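Side-chain contacts in homoserine dehydrogenase (Thermoplasma acidophilum, PDB 3ING), which probably catalyses the NADP-dependent interconversion of aspartate semialdehyde and homoserine, on the pathway from aspartate to threonine and methionine: residues R186-R189 against D190-D194; I200-N204 against P205-L209. One frame throughout, in Å; residues are numbered along the deposited sequence.

Interaction 1: R186-R189 against D190-D194; sequences RSLR and DVVDD. With EDO (1,2-ethanediol), chain E.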
loop_
_atom_site.group_PDB
_atom_site.type_symbol
_atom_site.label_atom_id
_atom_site.label_comp_id
_atom_site.label_asym_id
_atom_site.label_seq_id
_atom_site.Cartn_x
_atom_site.Cartn_y
_atom_site.Cartn_z
ATOM N N ARG A 186 31.305 -9.596 12.687
ATOM C CA ARG A 186 31.810 -8.233 12.731
ATOM C C ARG A 186 31.687 -7.658 14.152
ATOM O O ARG A 186 30.797 -8.028 14.920
ATOM C CB ARG A 186 31.067 -7.380 11.716
ATOM C CG ARG A 186 31.123 -7.969 10.279
ATOM C CD ARG A 186 30.581 -7.006 9.271
ATOM N NE ARG A 186 31.390 -5.793 9.159
ATOM C CZ ARG A 186 30.898 -4.585 8.853
ATOM N NH1 ARG A 186 29.587 -4.382 8.641
ATOM N NH2 ARG A 186 31.724 -3.556 8.767
ATOM N N SER A 187 32.586 -6.742 14.495
ATOM C CA SER A 187 32.540 -6.063 15.777
ATOM C C SER A 187 31.388 -5.074 15.793
ATOM O O SER A 187 30.926 -4.597 14.747
ATOM C CB SER A 187 33.860 -5.301 16.045
ATOM O OG SER A 187 33.979 -4.198 15.126
ATOM N N LEU A 188 30.919 -4.768 16.993
ATOM C CA LEU A 188 29.868 -3.804 17.161
ATOM C C LEU A 188 30.276 -2.451 16.585
ATOM O O LEU A 188 29.496 -1.810 15.884
ATOM C CB LEU A 188 29.480 -3.670 18.641
ATOM C CG LEU A 188 28.307 -2.748 18.987
ATOM C CD1 LEU A 188 27.062 -3.074 18.184
ATOM C CD2 LEU A 188 27.969 -2.728 20.502
ATOM N N ARG A 189 31.514 -2.045 16.854
ATOM C CA ARG A 189 31.981 -0.766 16.365
ATOM C C ARG A 189 31.860 -0.706 14.853
ATOM O O ARG A 189 31.334 0.243 14.313
ATOM C CB ARG A 189 33.418 -0.538 16.762
ATOM C CG ARG A 189 33.866 0.931 16.581
ATOM C CD ARG A 189 35.284 1.108 16.960
ATOM N NE ARG A 189 36.129 0.534 15.935
ATOM C CZ ARG A 189 37.389 0.173 16.073
ATOM N NH1 ARG A 189 38.032 0.241 17.217
ATOM N NH2 ARG A 189 38.026 -0.284 15.020
ATOM N N ASP A 190 32.327 -1.735 14.163
ATOM C CA ASP A 190 32.284 -1.692 12.705
ATOM C C ASP A 190 30.873 -1.584 12.138
ATOM O O ASP A 190 30.615 -0.814 11.173
ATOM C CB ASP A 190 32.930 -2.930 12.141
ATOM C CG ASP A 190 34.444 -2.912 12.261
ATOM O OD1 ASP A 190 35.032 -1.922 12.769
ATOM O OD2 ASP A 190 35.034 -3.940 11.869
ATOM N N VAL A 191 29.955 -2.341 12.722
ATOM C CA VAL A 191 28.596 -2.343 12.266
ATOM C C VAL A 191 27.951 -0.998 12.591
ATOM O O VAL A 191 27.336 -0.368 11.718
ATOM C CB VAL A 191 27.747 -3.484 12.892
ATOM C CG1 VAL A 191 26.323 -3.501 12.231
ATOM C CG2 VAL A 191 28.443 -4.852 12.750
ATOM N N VAL A 192 28.115 -0.533 13.832
ATOM C CA VAL A 192 27.557 0.790 14.204
ATOM C C VAL A 192 28.086 1.884 13.249
ATOM O O VAL A 192 27.327 2.775 12.818
ATOM C CB VAL A 192 27.864 1.170 15.689
ATOM C CG1 VAL A 192 27.639 2.656 15.946
ATOM C CG2 VAL A 192 27.022 0.270 16.663
ATOM N N ASP A 193 29.364 1.784 12.874
ATOM C CA ASP A 193 29.988 2.749 11.946
ATOM C C ASP A 193 29.232 2.690 10.606
ATOM O O ASP A 193 28.842 3.719 10.063
ATOM C CB ASP A 193 31.464 2.401 11.785
ATOM C CG ASP A 193 32.221 3.308 10.783
ATOM O OD1 ASP A 193 31.976 4.502 10.720
ATOM O OD2 ASP A 193 33.121 2.805 10.094
ATOM N N ASP A 194 28.989 1.485 10.095
ATOM C CA ASP A 194 28.224 1.347 8.877
ATOM C C ASP A 194 26.800 1.869 9.005
ATOM O O ASP A 194 26.307 2.471 8.072
ATOM C CB ASP A 194 28.152 -0.094 8.410
ATOM C CG ASP A 194 29.456 -0.578 7.812
ATOM O OD1 ASP A 194 30.241 0.270 7.352
ATOM O OD2 ASP A 194 29.670 -1.799 7.819
HETATM C C1 EDO E . 34.858 1.275 12.093
HETATM O O1 EDO E . 35.011 0.447 13.248
HETATM C C2 EDO E . 36.216 1.506 11.425
HETATM O O2 EDO E . 37.195 1.895 12.396
HETATM O O HOH W 1 34.413 -6.350 12.382
HETATM O O HOH W 2 36.361 -3.168 15.199
#
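Arg186 reaches Asp194 because its chain bends about CG-CD (chi3 65°), which carries the guanidinium along the helix. Asp194 meets it with CG anti to its own carbonyl carbon (chi1 -74°). Both end nitrogens of Arg186 grip one oxygen end-on: NH1 lies 2.7 Å and NH2 2.9 Å from Asp194 OD2. This salt bridge stays in the guanidinium plane, while the carboxylate plane is turned 34° from it. In one of its two conformers, Val191 puts CG2 over one face of the guanidinium. Arg186 NH1 also has a hydrogen bond with Asn181 OD1 of helix 173-183, which probably limits rotation of the group.

Ser187 is the N-cap of helix 188-198. Its OG accepts from Asp190 N at 3.1 Å, so the hydroxyl takes up an amide of the first turn. The Asp190 carboxylate leans back to this end of the helix, where it would probably interact favourably with the helix dipole. One water accepts from Ser187 N and donates to Asp190 OD2. A second water lies 2.6 Å from Ser187 OG and bonds weakly to Asp190 OD1.

Arg189 is exposed, and its NE donates to O1 of an ethanediol, probably from the crystallisation liquor, at 2.9 Å. The bond is nearly straight, at the guanidinium edge. One turn apart, Leu188 CD1 packs on Val192 CG2 at 3.7 Å. Leu188 also touches Val178 of helix 173-183.

Interaction 2: I200-N204 against P205-L209; sequences IAESN and PQDDL. With NDP (NADPH dihydro-nicotinamide-adenine-dinucleotide phosphate), chain C.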
loop_
_atom_site.group_PDB
_atom_site.type_symbol
_atom_site.label_atom_id
_atom_site.label_comp_id
_atom_site.label_asym_id
_atom_site.label_seq_id
_atom_site.Cartn_x
_atom_site.Cartn_y
_atom_site.Cartn_z
ATOM N N ILE A 200 20.947 5.324 9.312
ATOM C CA ILE A 200 19.817 4.645 9.939
ATOM C C ILE A 200 19.876 4.608 11.479
ATOM O O ILE A 200 18.892 4.292 12.089
ATOM C CB ILE A 200 19.632 3.159 9.442
ATOM C CG1 ILE A 200 20.846 2.301 9.785
ATOM C CG2 ILE A 200 19.274 3.108 7.895
ATOM C CD1 ILE A 200 20.703 0.719 9.580
ATOM N N ALA A 201 21.010 4.889 12.097
ATOM C CA ALA A 201 21.132 4.816 13.558
ATOM C C ALA A 201 20.397 5.981 14.192
ATOM O O ALA A 201 20.390 7.082 13.642
ATOM C CB ALA A 201 22.588 4.870 13.958
ATOM N N GLU A 202 19.813 5.750 15.366
ATOM C CA GLU A 202 19.152 6.779 16.121
ATOM C C GLU A 202 20.165 7.772 16.637
ATOM O O GLU A 202 21.326 7.424 16.869
ATOM C CB GLU A 202 18.432 6.149 17.308
ATOM C CG GLU A 202 17.169 5.419 16.917
ATOM C CD GLU A 202 16.046 6.377 16.664
ATOM O OE1 GLU A 202 15.370 6.788 17.642
ATOM O OE2 GLU A 202 15.851 6.731 15.478
ATOM N N SER A 203 19.702 9.007 16.844
ATOM C CA SER A 203 20.488 10.089 17.396
ATOM C C SER A 203 21.106 9.666 18.731
ATOM O O SER A 203 22.181 10.166 19.121
ATOM C CB SER A 203 19.610 11.343 17.558
ATOM O OG SER A 203 19.067 11.713 16.301
ATOM N N ASN A 204 20.392 8.801 19.454
ATOM C CA ASN A 204 20.949 8.114 20.633
ATOM C C ASN A 204 20.976 6.652 20.248
ATOM O O ASN A 204 19.968 5.936 20.404
ATOM C CB ASN A 204 20.166 8.319 21.914
ATOM C CG ASN A 204 20.746 7.525 23.074
ATOM O OD1 ASN A 204 21.626 6.670 22.895
ATOM N ND2 ASN A 204 20.256 7.805 24.283
ATOM N N PRO A 205 22.120 6.193 19.740
ATOM C CA PRO A 205 22.192 4.785 19.251
ATOM C C PRO A 205 21.902 3.704 20.295
ATOM O O PRO A 205 21.592 2.575 19.923
ATOM C CB PRO A 205 23.613 4.682 18.721
ATOM C CG PRO A 205 24.027 6.108 18.469
ATOM C CD PRO A 205 23.389 6.897 19.530
ATOM N N GLN A 206 22.017 4.035 21.587
ATOM C CA GLN A 206 21.623 3.074 22.633
ATOM C C GLN A 206 20.133 2.733 22.544
ATOM O O GLN A 206 19.716 1.611 22.882
ATOM C CB GLN A 206 21.995 3.620 23.995
ATOM C CG GLN A 206 23.523 3.782 24.147
ATOM C CD GLN A 206 23.976 3.962 25.587
ATOM O OE1 GLN A 206 23.410 4.770 26.326
ATOM N NE2 GLN A 206 25.021 3.204 25.992
ATOM N N ASP A 207 19.330 3.667 22.034
ATOM C CA ASP A 207 17.892 3.401 21.778
ATOM C C ASP A 207 17.705 2.239 20.801
ATOM O O ASP A 207 16.731 1.509 20.882
ATOM C CB ASP A 207 17.178 4.613 21.175
ATOM C CG ASP A 207 17.015 5.747 22.139
ATOM O OD1 ASP A 207 17.512 5.623 23.285
ATOM O OD2 ASP A 207 16.436 6.773 21.707
ATOM N N ASP A 208 18.615 2.105 19.842
ATOM C CA ASP A 208 18.590 0.985 18.893
ATOM C C ASP A 208 19.016 -0.315 19.588
ATOM O O ASP A 208 18.334 -1.332 19.512
ATOM C CB ASP A 208 19.554 1.230 17.742
ATOM C CG ASP A 208 19.068 2.291 16.771
ATOM O OD1 ASP A 208 17.945 2.132 16.274
ATOM O OD2 ASP A 208 19.842 3.213 16.451
ATOM N N LEU A 209 20.159 -0.269 20.250
ATOM C CA LEU A 209 20.781 -1.488 20.807
ATOM C C LEU A 209 19.989 -2.052 21.966
ATOM O O LEU A 209 20.007 -3.255 22.212
ATOM C CB LEU A 209 22.246 -1.221 21.218
ATOM C CG LEU A 209 23.124 -0.700 20.062
ATOM C CD1 LEU A 209 24.553 -0.392 20.533
ATOM C CD2 LEU A 209 23.123 -1.675 18.852
HETATM P PA NDP C . 19.340 13.570 13.189
HETATM O O1A NDP C . 20.195 13.316 12.014
HETATM O O2A NDP C . 20.004 13.534 14.513
HETATM O O5B NDP C . 18.625 15.007 13.059
HETATM C C5B NDP C . 17.832 15.618 14.056
HETATM C C4B NDP C . 17.538 17.063 13.683
HETATM O O4B NDP C . 16.835 17.725 14.703
HETATM C C3B NDP C . 18.823 17.888 13.525
HETATM O O3B NDP C . 18.615 18.986 12.650
HETATM C C2B NDP C . 19.069 18.382 14.910
HETATM O O2B NDP C . 19.857 19.538 14.981
HETATM C C1B NDP C . 17.657 18.726 15.302
HETATM N N9A NDP C . 17.399 18.746 16.736
HETATM C C8A NDP C . 17.955 18.028 17.758
HETATM N N7A NDP C . 17.308 18.380 18.913
HETATM C C5A NDP C . 16.370 19.290 18.612
HETATM C C6A NDP C . 15.479 19.958 19.427
HETATM N N6A NDP C . 15.240 19.526 20.662
HETATM N N1A NDP C . 14.647 20.817 18.803
HETATM C C2A NDP C . 14.694 21.081 17.449
HETATM N N3A NDP C . 15.575 20.418 16.616
HETATM C C4A NDP C . 16.395 19.528 17.248
HETATM O O3 NDP C . 18.103 12.545 13.193
HETATM P PN NDP C . 17.490 11.782 11.916
HETATM O O1N NDP C . 18.345 10.599 11.598
HETATM O O2N NDP C . 17.227 12.821 10.873
HETATM O O5D NDP C . 16.084 11.203 12.484
HETATM C C5D NDP C . 15.086 12.192 12.746
HETATM C C4D NDP C . 13.840 11.505 13.296
HETATM O O4D NDP C . 13.384 10.599 12.317
HETATM C C3D NDP C . 14.086 10.682 14.532
HETATM O O3D NDP C . 13.082 10.864 15.537
HETATM C C2D NDP C . 14.139 9.254 14.025
HETATM O O2D NDP C . 13.763 8.313 14.994
HETATM C C1D NDP C . 13.161 9.313 12.875
HETATM N N1N NDP C . 13.342 8.257 11.895
HETATM C C2N NDP C . 14.556 8.114 11.276
HETATM C C3N NDP C . 14.851 7.023 10.471
HETATM C C7N NDP C . 16.128 7.010 9.721
HETATM O O7N NDP C . 16.091 6.430 8.473
HETATM N N7N NDP C . 17.216 7.630 10.158
HETATM C C4N NDP C . 13.741 6.115 9.951
HETATM C C5N NDP C . 12.445 6.384 10.664
HETATM C C6N NDP C . 12.295 7.431 11.570
HETATM P P2B NDP C . 21.305 19.663 14.305
HETATM O O1X NDP C . 21.752 20.975 14.890
HETATM O O2X NDP C . 21.257 19.529 12.754
HETATM O O3X NDP C . 22.067 18.507 14.872
HETATM O O HOH W 3 17.570 2.310 13.759
HETATM O O HOH W 4 17.428 8.651 19.752
HETATM O O HOH W 5 20.267 5.575 26.644
#
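The backbone turns at Asn204, whose O accepts from Asp207 N at 2.9 Å, with the donor 40° out of the carbonyl plane. Asn204 CG stands anti to the backbone N (chi1 177°). This swings OD1 to Gln206 N, 3.0 Å away, in a bent capping bond, an Asx turn.

Asp208 reaches back to the loop. Its OD2 accepts from Glu202 N on the syn lone pair at 2.8 Å, almost perfectly straight. Asp208 OD1 lies 3.4 Å from Glu202 CG and accepts a hydrogen bond from a water that also donates to Ile200 O. Replacing Asp208 with an alanine removes this acceptor pair, and would probably leave Glu202 N without its mate and the loop freer to shift beside the cofactor.

Glu202 is bent at chi2 (-78°), and its OE2 accepts from the ribose hydroxyl O2D of NADPH at 2.7 Å. Its other oxygen, OE1, is 4.2 Å from Asp207 OD2. Asp207 OD2 is held by salt bridges to Arg94 and Arg216. A water bonds Asp207 OD2 and Asn204 N, and weakly Glu202 OE1. Ser203 OG donates to phosphate oxygen O2A of NADPH at 2.7 Å. Glu202 is also predicted to bind L-homoserine. The arrangement is a helix start capped by an Asx turn behind a cofactor-binding loop, at the nicotinamide-side ribose and pyrophosphate of the NADPH site.

How the interactions relate
Interactions 1 and 2 follow one another along the chain, with centres 13 Å apart. Interaction 1 opens helix 188-198; interaction 2 spans the loop after that helix and the short helix 206-209. They touch where Leu188 CD2 packs on Leu209 CD1 at 4.1 Å, and both lean on helix 173-183. Both use a side-chain oxygen to cap a helix start, a serine hydroxyl in one and an asparagine amide in the other. Interaction 1 is a surface contact, with charged pairs, water and a diol. Interaction 2 is partly buried. There, carboxylates serve a backbone amide, arginines from elsewhere in the chain and the bound cofactor.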